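Local coordinates for protein hyperpolarization-activated (Ih) channel (Strongylocentrotus purpuratus, PDB 2PTM) that probably opens in response to hyperpolarization to pass cations across the cell membrane, and binds cAMP in the cyclic nucleotide-binding domain of its C-terminal region, the piece described here, at residues H51-R54 with I60-D63; Y67-L72 with R89-L94; V123-S128 with I132-S137; C146-E151 with K185-I190. All blocks are in the same frame, centred on the assembly; numbering follows the deposited sequence.

Contact 1: H51-R54 with I60-D63; sequences HIFR and IRQD
R61 runs its side chain obliquely past F53, touching it from CB to the guanidinium. CB stands 3.8 Å from F53 CD2. CG presses closer, 3.4 Å from F53 CD2, and also lies 3.3 Å from the backbone atom F53 O. CD repeats this double contact, meeting F53 O at 3.3 Å. At chi3 (-65°) the chain bends, which turns the guanidinium back toward the carbonyl instead of letting it run straight on. The tip atom NH1 then donates to F53 O, 3.0 Å away with 164° at the hydrogen; F53 O lies in the guanidinium plane, whereas the donor is somewhat tilted from the carbonyl plane. With an alanine here, F53 O would probably lose this donor and F53 CD2 its aliphatic neighbour. Helices 50-55 and 58-68 thus meet as consecutive short helices of the C-linker. I52 and F53 also pack on Y20 of the second subunit, consistent with the elbow-on-shoulder contact between neighbouring C-linkers in HCN channels.

Contact 2: Y67-L72 with R89-L94; sequences YNCRDL and RVVTLL
C69 meets V91, and L72 meets L94, through apolar atoms alone. C69 CB sits 3.7 Å from V91 CG1. Its SG lies beside the backbone N (chi1 -71°) and from there reaches L94 CD1 at a looser 4.3 Å. L72 and L94 approach tip to tip, L72 CD2 being 4.0 Å from L94 CD1; F117 and F166, on the neighbouring strands, also touch both leucines.

Polar bonds also form within each segment. R70 NH1 donates to Y67 O at 2.8 Å, while R70 N reaches the same oxygen from the opposite face of its carbonyl plane, at 3.2 Å. This double grip ties the start of helix 70-75, where C69 is the N-cap, to the end of helix 58-68. In the other segment T92 OG1 donates to R89 O at 2.8 Å.

With aliphatic carbons and sulfur meeting between the segments, the join between the C-linker and helix 84-93 here depends on shape fit and the exclusion of water, not on directional bonds.

Contact 3: V123-S128 with I132-S137; sequences VDIIMS and IATSLS. With CMP (adenosine-3',5'-cyclic-monophosphate), chain C.
I125 and T134 extend alongside each other from the same face of the sheet, and together meet the adenine of cAMP. I125 CG2 stands over the face of the base, 3.7 Å from its N9, and T134 CG2 approaches from the same side to 3.5 Å from N1. L136 adds its CD1 beside I125 CD1, 3.9 Å away, and extends the apolar surface toward R194, another residue of the pocket.

The backbone fixes these side chains. I125 N donates to T134 O over 2.8 Å, nearly straight at 171°. V123 and L136 form a hydrogen-bonded antiparallel pair in which V123 N donates to L136 O at 2.9 Å and L136 N donates back to V123 O.

On the other face of the sheet, D124 and S135 form a non-hydrogen-bonded pair, yet their side chains join: S135 OG donates to D124 OD1 at 2.7 Å, nearly in line with the C-O bond. I132 CD1 lies 3.9 Å from D124 OD2, which also faces the like charge of E160, a proximity that may favour protonation of one of the two carboxyls. Replacing D124 with an alanine would probably leave the S135 hydroxyl without its acceptor and able to turn. The strand axes run at 159°, as in an antiparallel beta hairpin, with strand 132-136 at the edge of its sheet in the beta roll that encloses the nucleotide in cyclic nucleotide-binding domains.

Contact 4: C146-E151 with K185-I190; sequences CLLTRE and KTMEEI. With CMP (adenosine-3',5'-cyclic-monophosphate), chain C.
L148 and E188 mark the closest approach of the two backbones, their CA atoms 7.4 Å apart. Segment 146-151 begins within the short helix 145-149, which breaks at R150, where phi turns positive (57°); segment 185-190 is helical throughout. At the start of the short helix, C146 N donates to O2P of cAMP, 3.0 Å away with 162° at the hydrogen. The phosphate therefore sits at a helix N-terminus, whose dipole would probably help stabilise its negative charge. This is the arrangement of the phosphate-binding cassette of cyclic nucleotide-binding domains, and helix 181-192 corresponds to their C-terminal C-helix, which here packs against the cassette.

L148 makes the direct side-chain contact, crossing M187 at a slant. Its CD1 lies 3.9 Å from M187 CG, which the first torsion, anti to the backbone N (chi1 -177°), places on this side; L148 CD2 is 4.2 Å from E188 CG. F173 of helix 170-179 packs on both L148 and M187, and M187 also touches E144, a cAMP-binding residue. Beside this apolar patch, one water links the segments: it donates to L148 O at 3.1 Å and to E188 OE2 at 3.2 Å. Beyond the helix end, T149 OG1 accepts from E151 N at 3.0 Å, closing an ST turn.

In the fold
Contact 1 is a surface contact and contact 2 a buried one, yet they share helix 58-68 and touch directly, Q62 CG lying 3.9 Å from T92 CG2; both also reach the second subunit. Contacts 3 and 4 are partly buried, about 18 Å apart between centres, and approach cAMP at different ends, the hairpin at its base and the short helix at its phosphate. Chemistry follows place: a side-chain-to-backbone bond at the surface in contact 1, apolar atoms in the interior in contact 2, strand pairing in contact 3, and in contact 4 a leucine between helices with a bridging water. Contacts 1 and 3 lie on opposite sides of the chain's centre.

Contact 1: H51-R54 with I60-D63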
loop_
_atom_site.group_PDB
_atom_site.type_symbol
_atom_site.label_atom_id
_atom_site.label_comp_id
_atom_site.label_asym_id
_atom_site.label_seq_id
_atom_site.Cartn_x
_atom_site.Cartn_y
_atom_site.Cartn_z
ATOM N N HIS A 51 14.234 -0.467 -5.919
ATOM C CA HIS A 51 14.862 -0.019 -4.683
ATOM C C HIS A 51 15.767 1.174 -4.956
ATOM O O HIS A 51 15.709 2.191 -4.262
ATOM C CB HIS A 51 15.658 -1.151 -4.051
ATOM N N ILE A 52 16.603 1.036 -5.980
ATOM C CA ILE A 52 17.524 2.090 -6.377
ATOM C C ILE A 52 16.770 3.360 -6.762
ATOM O O ILE A 52 17.048 4.437 -6.241
ATOM C CB ILE A 52 18.411 1.634 -7.547
ATOM C CG1 ILE A 52 19.224 0.399 -7.127
ATOM C CG2 ILE A 52 19.306 2.785 -8.024
ATOM C CD1 ILE A 52 19.816 -0.391 -8.282
ATOM N N PHE A 53 15.808 3.239 -7.669
ATOM C CA PHE A 53 14.998 4.396 -8.042
ATOM C C PHE A 53 14.459 5.140 -6.809
ATOM O O PHE A 53 14.438 6.365 -6.783
ATOM C CB PHE A 53 13.861 3.996 -8.987
ATOM C CG PHE A 53 14.222 4.093 -10.447
ATOM C CD1 PHE A 53 15.313 3.403 -10.955
ATOM C CD2 PHE A 53 13.466 4.869 -11.314
ATOM C CE1 PHE A 53 15.646 3.490 -12.296
ATOM C CE2 PHE A 53 13.791 4.961 -12.659
ATOM C CZ PHE A 53 14.880 4.269 -13.149
ATOM N N ARG A 54 14.047 4.404 -5.784
ATOM C CA ARG A 54 13.443 5.032 -4.605
ATOM C C ARG A 54 14.462 5.701 -3.679
ATOM O O ARG A 54 14.101 6.550 -2.869
ATOM C CB ARG A 54 12.595 4.017 -3.834
ATOM C CG ARG A 54 11.309 3.640 -4.551
ATOM C CD ARG A 54 10.688 2.357 -4.010
ATOM N NE ARG A 54 9.391 2.083 -4.631
ATOM C CZ ARG A 54 9.232 1.556 -5.843
ATOM N NH1 ARG A 54 10.290 1.237 -6.576
ATOM N NH2 ARG A 54 8.015 1.348 -6.324
ATOM N N ILE A 60 17.454 11.910 -10.972
ATOM C CA ILE A 60 18.142 10.667 -11.304
ATOM C C ILE A 60 17.148 9.662 -11.894
ATOM O O ILE A 60 17.448 8.990 -12.886
ATOM C CB ILE A 60 18.883 10.086 -10.096
ATOM C CG1 ILE A 60 20.081 10.987 -9.761
ATOM C CG2 ILE A 60 19.316 8.620 -10.370
ATOM C CD1 ILE A 60 20.831 10.611 -8.517
ATOM N N ARG A 61 15.953 9.576 -11.312
ATOM C CA ARG A 61 14.939 8.652 -11.832
ATOM C C ARG A 61 14.563 8.977 -13.270
ATOM O O ARG A 61 14.347 8.077 -14.080
ATOM C CB ARG A 61 13.678 8.651 -10.968
ATOM C CG ARG A 61 13.798 7.858 -9.684
ATOM C CD ARG A 61 12.428 7.608 -9.075
ATOM N NE ARG A 61 11.793 8.850 -8.663
ATOM C CZ ARG A 61 12.044 9.463 -7.507
ATOM N NH1 ARG A 61 12.912 8.933 -6.655
ATOM N NH2 ARG A 61 11.429 10.598 -7.201
ATOM N N GLN A 62 14.467 10.264 -13.586
ATOM C CA GLN A 62 14.130 10.668 -14.950
ATOM C C GLN A 62 15.285 10.363 -15.887
ATOM O O GLN A 62 15.080 9.863 -16.997
ATOM C CB GLN A 62 13.773 12.156 -15.016
ATOM C CG GLN A 62 12.467 12.500 -14.326
ATOM C CD GLN A 62 12.298 13.989 -14.085
ATOM O OE1 GLN A 62 13.254 14.763 -14.174
ATOM N NE2 GLN A 62 11.077 14.396 -13.767
ATOM N N ASP A 63 16.500 10.666 -15.440
ATOM C CA ASP A 63 17.688 10.406 -16.251
ATOM C C ASP A 63 17.826 8.921 -16.547
ATOM O O ASP A 63 18.098 8.523 -17.683
ATOM C CB ASP A 63 18.947 10.918 -15.546
ATOM C CG ASP A 63 18.997 12.427 -15.470
ATOM O OD1 ASP A 63 18.158 13.089 -16.110
ATOM O OD2 ASP A 63 19.878 12.957 -14.767
#

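Contact 2: Y67-L72 with R89-L94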
loop_
_atom_site.group_PDB
_atom_site.type_symbol
_atom_site.label_atom_id
_atom_site.label_comp_id
_atom_site.label_asym_id
_atom_site.label_seq_id
_atom_site.Cartn_x
_atom_site.Cartn_y
_atom_site.Cartn_z
ATOM N N TYR A 67 17.276 7.065 -20.195
ATOM C CA TYR A 67 18.346 6.296 -20.835
ATOM C C TYR A 67 17.917 4.868 -21.163
ATOM O O TYR A 67 18.163 4.368 -22.268
ATOM C CB TYR A 67 19.625 6.276 -19.998
ATOM C CG TYR A 67 20.787 5.694 -20.779
ATOM C CD1 TYR A 67 21.588 6.504 -21.572
ATOM C CD2 TYR A 67 21.054 4.327 -20.760
ATOM C CE1 TYR A 67 22.643 5.970 -22.305
ATOM C CE2 TYR A 67 22.101 3.788 -21.488
ATOM C CZ TYR A 67 22.894 4.614 -22.259
ATOM O OH TYR A 67 23.939 4.087 -22.993
ATOM N N ASN A 68 17.289 4.202 -20.203
ATOM C CA ASN A 68 16.856 2.829 -20.416
ATOM C C ASN A 68 15.797 2.715 -21.511
ATOM O O ASN A 68 15.704 1.690 -22.189
ATOM C CB ASN A 68 16.363 2.206 -19.110
ATOM C CG ASN A 68 17.464 2.083 -18.079
ATOM O OD1 ASN A 68 18.646 2.222 -18.399
ATOM N ND2 ASN A 68 17.085 1.826 -16.835
ATOM N N CYS A 69 15.015 3.778 -21.689
ATOM C CA CYS A 69 13.951 3.789 -22.696
ATOM C C CYS A 69 14.332 4.530 -23.984
ATOM O O CYS A 69 13.480 4.778 -24.830
ATOM C CB CYS A 69 12.667 4.399 -22.115
ATOM S SG CYS A 69 11.800 3.384 -20.884
ATOM N N ARG A 70 15.608 4.877 -24.132
ATOM C CA ARG A 70 16.072 5.657 -25.281
ATOM C C ARG A 70 15.730 5.013 -26.634
ATOM O O ARG A 70 15.186 5.679 -27.522
ATOM C CB ARG A 70 17.581 5.920 -25.179
ATOM C CG ARG A 70 18.443 4.671 -25.320
ATOM C CD ARG A 70 19.879 4.893 -24.854
ATOM N NE ARG A 70 20.714 3.728 -25.144
ATOM C CZ ARG A 70 20.781 2.640 -24.382
ATOM N NH1 ARG A 70 20.065 2.561 -23.268
ATOM N NH2 ARG A 70 21.564 1.628 -24.732
ATOM N N ASP A 71 16.041 3.726 -26.786
ATOM C CA ASP A 71 15.757 3.003 -28.026
ATOM C C ASP A 71 14.258 2.917 -28.306
ATOM O O ASP A 71 13.827 3.061 -29.450
ATOM C CB ASP A 71 16.367 1.599 -27.987
ATOM N N LEU A 72 13.464 2.665 -27.269
ATOM C CA LEU A 72 12.016 2.603 -27.455
ATOM C C LEU A 72 11.511 3.948 -27.940
ATOM O O LEU A 72 10.757 4.014 -28.909
ATOM C CB LEU A 72 11.287 2.211 -26.170
ATOM C CG LEU A 72 9.756 2.315 -26.248
ATOM C CD1 LEU A 72 9.175 1.147 -27.037
ATOM C CD2 LEU A 72 9.153 2.352 -24.862
ATOM N N ARG A 89 7.683 12.245 -18.689
ATOM C CA ARG A 89 6.582 11.795 -17.846
ATOM C C ARG A 89 6.193 10.350 -18.163
ATOM O O ARG A 89 6.034 9.525 -17.263
ATOM C CB ARG A 89 5.366 12.707 -18.015
ATOM C CG ARG A 89 4.210 12.372 -17.074
ATOM C CD ARG A 89 4.533 12.775 -15.648
ATOM N NE ARG A 89 4.686 14.223 -15.521
ATOM C CZ ARG A 89 5.088 14.844 -14.416
ATOM N NH1 ARG A 89 5.396 14.143 -13.333
ATOM N NH2 ARG A 89 5.184 16.168 -14.395
ATOM N N VAL A 90 6.046 10.047 -19.447
ATOM C CA VAL A 90 5.661 8.706 -19.868
ATOM C C VAL A 90 6.685 7.664 -19.447
ATOM O O VAL A 90 6.333 6.681 -18.794
ATOM C CB VAL A 90 5.443 8.632 -21.388
ATOM C CG1 VAL A 90 5.222 7.183 -21.831
ATOM C CG2 VAL A 90 4.260 9.495 -21.772
ATOM N N VAL A 91 7.951 7.882 -19.798
ATOM C CA VAL A 91 8.969 6.868 -19.535
ATOM C C VAL A 91 9.120 6.578 -18.045
ATOM O O VAL A 91 9.490 5.474 -17.673
ATOM C CB VAL A 91 10.359 7.187 -20.165
ATOM C CG1 VAL A 91 10.287 7.173 -21.699
ATOM C CG2 VAL A 91 10.928 8.502 -19.649
ATOM N N THR A 92 8.827 7.556 -17.193
ATOM C CA THR A 92 8.942 7.341 -15.753
ATOM C C THR A 92 7.756 6.541 -15.212
ATOM O O THR A 92 7.796 6.041 -14.089
ATOM C CB THR A 92 9.055 8.667 -14.968
ATOM O OG1 THR A 92 7.856 9.430 -15.138
ATOM C CG2 THR A 92 10.252 9.483 -15.435
ATOM N N LEU A 93 6.698 6.423 -16.006
ATOM C CA LEU A 93 5.512 5.683 -15.580
ATOM C C LEU A 93 5.356 4.320 -16.249
ATOM O O LEU A 93 4.496 3.537 -15.855
ATOM C CB LEU A 93 4.243 6.504 -15.808
ATOM C CG LEU A 93 4.165 7.861 -15.100
ATOM C CD1 LEU A 93 2.878 8.558 -15.474
ATOM C CD2 LEU A 93 4.271 7.710 -13.585
ATOM N N LEU A 94 6.170 4.041 -17.262
ATOM C CA LEU A 94 6.081 2.761 -17.970
ATOM C C LEU A 94 6.470 1.580 -17.074
ATOM O O LEU A 94 7.342 1.709 -16.222
ATOM C CB LEU A 94 6.963 2.782 -19.221
ATOM C CG LEU A 94 6.560 3.729 -20.351
ATOM C CD1 LEU A 94 7.593 3.663 -21.471
ATOM C CD2 LEU A 94 5.175 3.379 -20.877
#

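Contact 3: V123-S128 with I132-S137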
loop_
_atom_site.group_PDB
_atom_site.type_symbol
_atom_site.label_atom_id
_atom_site.label_comp_id
_atom_site.label_asym_id
_atom_site.label_seq_id
_atom_site.Cartn_x
_atom_site.Cartn_y
_atom_site.Cartn_z
ATOM N N VAL A 123 3.512 -8.969 -32.668
ATOM C CA VAL A 123 2.201 -9.434 -32.229
ATOM C C VAL A 123 1.217 -9.415 -33.394
ATOM O O VAL A 123 1.390 -8.650 -34.348
ATOM C CB VAL A 123 1.646 -8.582 -31.052
ATOM C CG1 VAL A 123 2.614 -8.602 -29.891
ATOM C CG2 VAL A 123 1.391 -7.152 -31.495
ATOM N N ASP A 124 0.210 -10.285 -33.325
ATOM C CA ASP A 124 -0.875 -10.306 -34.300
ATOM C C ASP A 124 -2.105 -9.658 -33.694
ATOM O O ASP A 124 -2.419 -9.901 -32.528
ATOM C CB ASP A 124 -1.233 -11.745 -34.675
ATOM C CG ASP A 124 -0.183 -12.405 -35.545
ATOM O OD1 ASP A 124 0.562 -11.697 -36.258
ATOM O OD2 ASP A 124 -0.118 -13.647 -35.523
ATOM N N ILE A 125 -2.792 -8.831 -34.483
ATOM C CA ILE A 125 -4.075 -8.259 -34.090
ATOM C C ILE A 125 -5.175 -9.143 -34.680
ATOM O O ILE A 125 -5.302 -9.243 -35.895
ATOM C CB ILE A 125 -4.230 -6.812 -34.627
ATOM C CG1 ILE A 125 -3.026 -5.945 -34.219
ATOM C CG2 ILE A 125 -5.554 -6.198 -34.174
ATOM C CD1 ILE A 125 -2.760 -5.908 -32.738
ATOM N N ILE A 126 -5.959 -9.790 -33.823
ATOM C CA ILE A 126 -6.921 -10.794 -34.265
ATOM C C ILE A 126 -8.355 -10.340 -34.006
ATOM O O ILE A 126 -8.742 -10.127 -32.859
ATOM C CB ILE A 126 -6.676 -12.142 -33.540
ATOM C CG1 ILE A 126 -5.196 -12.539 -33.650
ATOM C CG2 ILE A 126 -7.619 -13.227 -34.076
ATOM C CD1 ILE A 126 -4.842 -13.834 -32.949
ATOM N N MET A 127 -9.140 -10.193 -35.068
ATOM C CA MET A 127 -10.519 -9.738 -34.935
ATOM C C MET A 127 -11.394 -10.818 -34.312
ATOM O O MET A 127 -10.983 -11.972 -34.204
ATOM C CB MET A 127 -11.082 -9.311 -36.295
ATOM C CG MET A 127 -10.280 -8.209 -36.965
ATOM S SD MET A 127 -9.802 -6.911 -35.801
ATOM C CE MET A 127 -11.411 -6.327 -35.244
ATOM N N SER A 128 -12.605 -10.439 -33.912
ATOM C CA SER A 128 -13.501 -11.351 -33.213
ATOM C C SER A 128 -13.906 -12.537 -34.082
ATOM O O SER A 128 -14.377 -13.556 -33.577
ATOM C CB SER A 128 -14.746 -10.607 -32.732
ATOM O OG SER A 128 -15.544 -10.198 -33.829
ATOM N N ILE A 132 -6.752 -12.130 -38.914
ATOM C CA ILE A 132 -5.657 -11.289 -38.464
ATOM C C ILE A 132 -5.697 -9.992 -39.256
ATOM O O ILE A 132 -5.506 -9.994 -40.474
ATOM C CB ILE A 132 -4.313 -11.995 -38.655
ATOM C CG1 ILE A 132 -4.280 -13.270 -37.803
ATOM C CG2 ILE A 132 -3.153 -11.053 -38.298
ATOM C CD1 ILE A 132 -3.066 -14.140 -38.041
ATOM N N ALA A 133 -5.993 -8.891 -38.574
ATOM C CA ALA A 133 -6.094 -7.598 -39.242
ATOM C C ALA A 133 -4.711 -7.146 -39.682
ATOM O O ALA A 133 -4.525 -6.641 -40.781
ATOM C CB ALA A 133 -6.717 -6.566 -38.314
ATOM N N THR A 134 -3.737 -7.341 -38.809
ATOM C CA THR A 134 -2.389 -6.882 -39.074
ATOM C C THR A 134 -1.475 -7.406 -37.981
ATOM O O THR A 134 -1.942 -8.003 -37.006
ATOM C CB THR A 134 -2.321 -5.346 -39.083
ATOM O OG1 THR A 134 -1.071 -4.918 -39.637
ATOM C CG2 THR A 134 -2.468 -4.797 -37.666
ATOM N N SER A 135 -0.175 -7.198 -38.161
ATOM C CA SER A 135 0.801 -7.514 -37.127
ATOM C C SER A 135 1.546 -6.241 -36.784
ATOM O O SER A 135 1.723 -5.376 -37.644
ATOM C CB SER A 135 1.775 -8.591 -37.610
ATOM O OG SER A 135 1.060 -9.721 -38.084
ATOM N N LEU A 136 1.967 -6.121 -35.526
ATOM C CA LEU A 136 2.668 -4.935 -35.053
ATOM C C LEU A 136 4.011 -5.351 -34.482
ATOM O O LEU A 136 4.167 -6.480 -34.015
ATOM C CB LEU A 136 1.856 -4.221 -33.968
ATOM C CG LEU A 136 0.468 -3.694 -34.333
ATOM C CD1 LEU A 136 -0.166 -3.062 -33.103
ATOM C CD2 LEU A 136 0.553 -2.687 -35.478
ATOM N N SER A 137 4.992 -4.454 -34.533
ATOM C CA SER A 137 6.312 -4.796 -33.998
ATOM C C SER A 137 7.016 -3.608 -33.376
ATOM O O SER A 137 6.378 -2.612 -33.044
ATOM C CB SER A 137 7.205 -5.426 -35.070
ATOM O OG SER A 137 7.306 -4.579 -36.196
HETATM P P CMP C . -7.807 -2.169 -27.620
HETATM O O1P CMP C . -9.251 -2.296 -28.198
HETATM O O2P CMP C . -7.645 -1.473 -26.353
HETATM O "O5'" CMP C . -7.311 -3.698 -27.693
HETATM C "C5'" CMP C . -6.816 -4.352 -28.837
HETATM C "C4'" CMP C . -5.847 -3.492 -29.638
HETATM O "O4'" CMP C . -5.598 -3.907 -30.976
HETATM C "C3'" CMP C . -6.518 -2.159 -29.865
HETATM O "O3'" CMP C . -6.986 -1.412 -28.795
HETATM C "C2'" CMP C . -5.637 -1.415 -30.869
HETATM O "O2'" CMP C . -4.444 -1.003 -30.217
HETATM C "C1'" CMP C . -5.222 -2.680 -31.696
HETATM N N9 CMP C . -5.865 -2.713 -32.978
HETATM C C8 CMP C . -7.215 -3.009 -33.297
HETATM N N7 CMP C . -7.449 -2.991 -34.620
HETATM C C5 CMP C . -6.224 -2.652 -35.204
HETATM C C6 CMP C . -5.779 -2.446 -36.542
HETATM N N6 CMP C . -6.641 -2.603 -37.598
HETATM N N1 CMP C . -4.475 -2.095 -36.759
HETATM C C2 CMP C . -3.645 -1.971 -35.698
HETATM N N3 CMP C . -3.912 -2.138 -34.385
HETATM C C4 CMP C . -5.205 -2.491 -34.182
#

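Contact 4: C146-E151 with K185-I190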
loop_
_atom_site.group_PDB
_atom_site.type_symbol
_atom_site.label_atom_id
_atom_site.label_comp_id
_atom_site.label_asym_id
_atom_site.label_seq_id
_atom_site.Cartn_x
_atom_site.Cartn_y
_atom_site.Cartn_z
ATOM N N CYS A 146 -9.403 0.938 -26.029
ATOM C CA CYS A 146 -10.224 0.702 -24.842
ATOM C C CYS A 146 -10.035 1.790 -23.779
ATOM O O CYS A 146 -10.975 2.160 -23.080
ATOM C CB CYS A 146 -9.857 -0.667 -24.269
ATOM S SG CYS A 146 -10.786 -1.181 -22.854
ATOM N N LEU A 147 -8.814 2.298 -23.651
ATOM C CA LEU A 147 -8.531 3.365 -22.686
ATOM C C LEU A 147 -9.138 4.696 -23.118
ATOM O O LEU A 147 -9.450 5.546 -22.284
ATOM C CB LEU A 147 -7.022 3.541 -22.491
ATOM C CG LEU A 147 -6.233 2.315 -22.027
ATOM C CD1 LEU A 147 -4.855 2.739 -21.577
ATOM C CD2 LEU A 147 -6.963 1.635 -20.898
ATOM N N LEU A 148 -9.276 4.884 -24.423
ATOM C CA LEU A 148 -9.854 6.112 -24.957
ATOM C C LEU A 148 -11.379 6.101 -24.880
ATOM O O LEU A 148 -11.999 7.123 -24.584
ATOM C CB LEU A 148 -9.391 6.343 -26.403
ATOM C CG LEU A 148 -7.905 6.644 -26.606
ATOM C CD1 LEU A 148 -7.512 6.543 -28.085
ATOM C CD2 LEU A 148 -7.561 8.014 -26.042
ATOM N N THR A 149 -11.980 4.944 -25.135
ATOM C CA THR A 149 -13.436 4.828 -25.158
ATOM C C THR A 149 -14.004 4.449 -23.796
ATOM O O THR A 149 -15.190 4.641 -23.535
ATOM C CB THR A 149 -13.890 3.744 -26.140
ATOM O OG1 THR A 149 -13.471 2.464 -25.653
ATOM C CG2 THR A 149 -13.300 3.983 -27.516
ATOM N N ARG A 150 -13.154 3.898 -22.939
ATOM C CA ARG A 150 -13.592 3.337 -21.664
ATOM C C ARG A 150 -14.650 2.254 -21.881
ATOM O O ARG A 150 -15.496 2.009 -21.016
ATOM C CB ARG A 150 -14.113 4.440 -20.742
ATOM C CG ARG A 150 -13.119 5.570 -20.530
ATOM C CD ARG A 150 -13.795 6.827 -20.002
ATOM N NE ARG A 150 -12.880 7.965 -20.004
ATOM C CZ ARG A 150 -12.701 8.778 -21.042
ATOM N NH1 ARG A 150 -13.381 8.582 -22.165
ATOM N NH2 ARG A 150 -11.844 9.788 -20.957
ATOM N N GLU A 151 -14.599 1.623 -23.051
ATOM C CA GLU A 151 -15.470 0.505 -23.387
ATOM C C GLU A 151 -14.710 -0.812 -23.243
ATOM O O GLU A 151 -14.121 -1.081 -22.197
ATOM C CB GLU A 151 -16.000 0.647 -24.815
ATOM C CG GLU A 151 -16.888 1.864 -25.035
ATOM C CD GLU A 151 -18.246 1.715 -24.392
ATOM O OE1 GLU A 151 -18.539 0.619 -23.865
ATOM O OE2 GLU A 151 -19.025 2.692 -24.415
ATOM N N LYS A 185 -4.965 14.238 -28.645
ATOM C CA LYS A 185 -5.445 14.480 -29.998
ATOM C C LYS A 185 -4.730 13.557 -30.964
ATOM O O LYS A 185 -5.367 12.869 -31.758
ATOM C CB LYS A 185 -5.234 15.939 -30.392
ATOM N N THR A 186 -3.403 13.524 -30.888
ATOM C CA THR A 186 -2.646 12.664 -31.790
ATOM C C THR A 186 -2.989 11.199 -31.539
ATOM O O THR A 186 -3.056 10.404 -32.470
ATOM C CB THR A 186 -1.119 12.906 -31.718
ATOM O OG1 THR A 186 -0.563 12.210 -30.599
ATOM C CG2 THR A 186 -0.813 14.390 -31.601
ATOM N N MET A 187 -3.241 10.842 -30.285
ATOM C CA MET A 187 -3.598 9.465 -29.978
ATOM C C MET A 187 -4.971 9.095 -30.536
ATOM O O MET A 187 -5.142 8.031 -31.119
ATOM C CB MET A 187 -3.563 9.212 -28.469
ATOM C CG MET A 187 -3.861 7.777 -28.085
ATOM S SD MET A 187 -2.379 6.810 -27.727
ATOM C CE MET A 187 -1.626 7.852 -26.478
ATOM N N GLU A 188 -5.957 9.961 -30.339
ATOM C CA GLU A 188 -7.293 9.695 -30.868
ATOM C C GLU A 188 -7.252 9.484 -32.380
ATOM O O GLU A 188 -7.956 8.634 -32.915
ATOM C CB GLU A 188 -8.257 10.823 -30.496
ATOM C CG GLU A 188 -8.675 10.797 -29.031
ATOM C CD GLU A 188 -9.377 12.071 -28.592
ATOM O OE1 GLU A 188 -9.402 13.041 -29.381
ATOM O OE2 GLU A 188 -9.896 12.104 -27.454
ATOM N N GLU A 189 -6.398 10.233 -33.067
ATOM C CA GLU A 189 -6.336 10.134 -34.526
ATOM C C GLU A 189 -5.904 8.747 -35.040
ATOM O O GLU A 189 -6.440 8.271 -36.031
ATOM C CB GLU A 189 -5.479 11.262 -35.116
ATOM C CG GLU A 189 -6.034 12.649 -34.811
ATOM C CD GLU A 189 -5.055 13.777 -35.108
ATOM O OE1 GLU A 189 -3.918 13.498 -35.556
ATOM O OE2 GLU A 189 -5.428 14.949 -34.889
ATOM N N ILE A 190 -4.956 8.097 -34.366
ATOM C CA ILE A 190 -4.535 6.733 -34.725
ATOM C C ILE A 190 -5.597 5.681 -34.331
ATOM O O ILE A 190 -5.800 4.660 -35.013
ATOM C CB ILE A 190 -3.182 6.376 -34.061
ATOM C CG1 ILE A 190 -2.020 7.128 -34.724
ATOM C CG2 ILE A 190 -2.924 4.864 -34.118
ATOM C CD1 ILE A 190 -1.938 8.595 -34.416
HETATM P P CMP C . -7.807 -2.169 -27.620
HETATM O O1P CMP C . -9.251 -2.296 -28.198
HETATM O O2P CMP C . -7.645 -1.473 -26.353
HETATM O "O5'" CMP C . -7.311 -3.698 -27.693
HETATM C "C5'" CMP C . -6.816 -4.352 -28.837
HETATM C "C4'" CMP C . -5.847 -3.492 -29.638
HETATM O "O4'" CMP C . -5.598 -3.907 -30.976
HETATM C "C3'" CMP C . -6.518 -2.159 -29.865
HETATM O "O3'" CMP C . -6.986 -1.412 -28.795
HETATM C "C2'" CMP C . -5.637 -1.415 -30.869
HETATM O "O2'" CMP C . -4.444 -1.003 -30.217
HETATM C "C1'" CMP C . -5.222 -2.680 -31.696
HETATM N N9 CMP C . -5.865 -2.713 -32.978
HETATM C C8 CMP C . -7.215 -3.009 -33.297
HETATM N N7 CMP C . -7.449 -2.991 -34.620
HETATM C C5 CMP C . -6.224 -2.652 -35.204
HETATM C C6 CMP C . -5.779 -2.446 -36.542
HETATM N N6 CMP C . -6.641 -2.603 -37.598
HETATM N N1 CMP C . -4.475 -2.095 -36.759
HETATM C C2 CMP C . -3.645 -1.971 -35.698
HETATM N N3 CMP C . -3.912 -2.138 -34.385
HETATM C C4 CMP C . -5.205 -2.491 -34.182
HETATM O O HOH W 1 -10.778 9.840 -25.301
#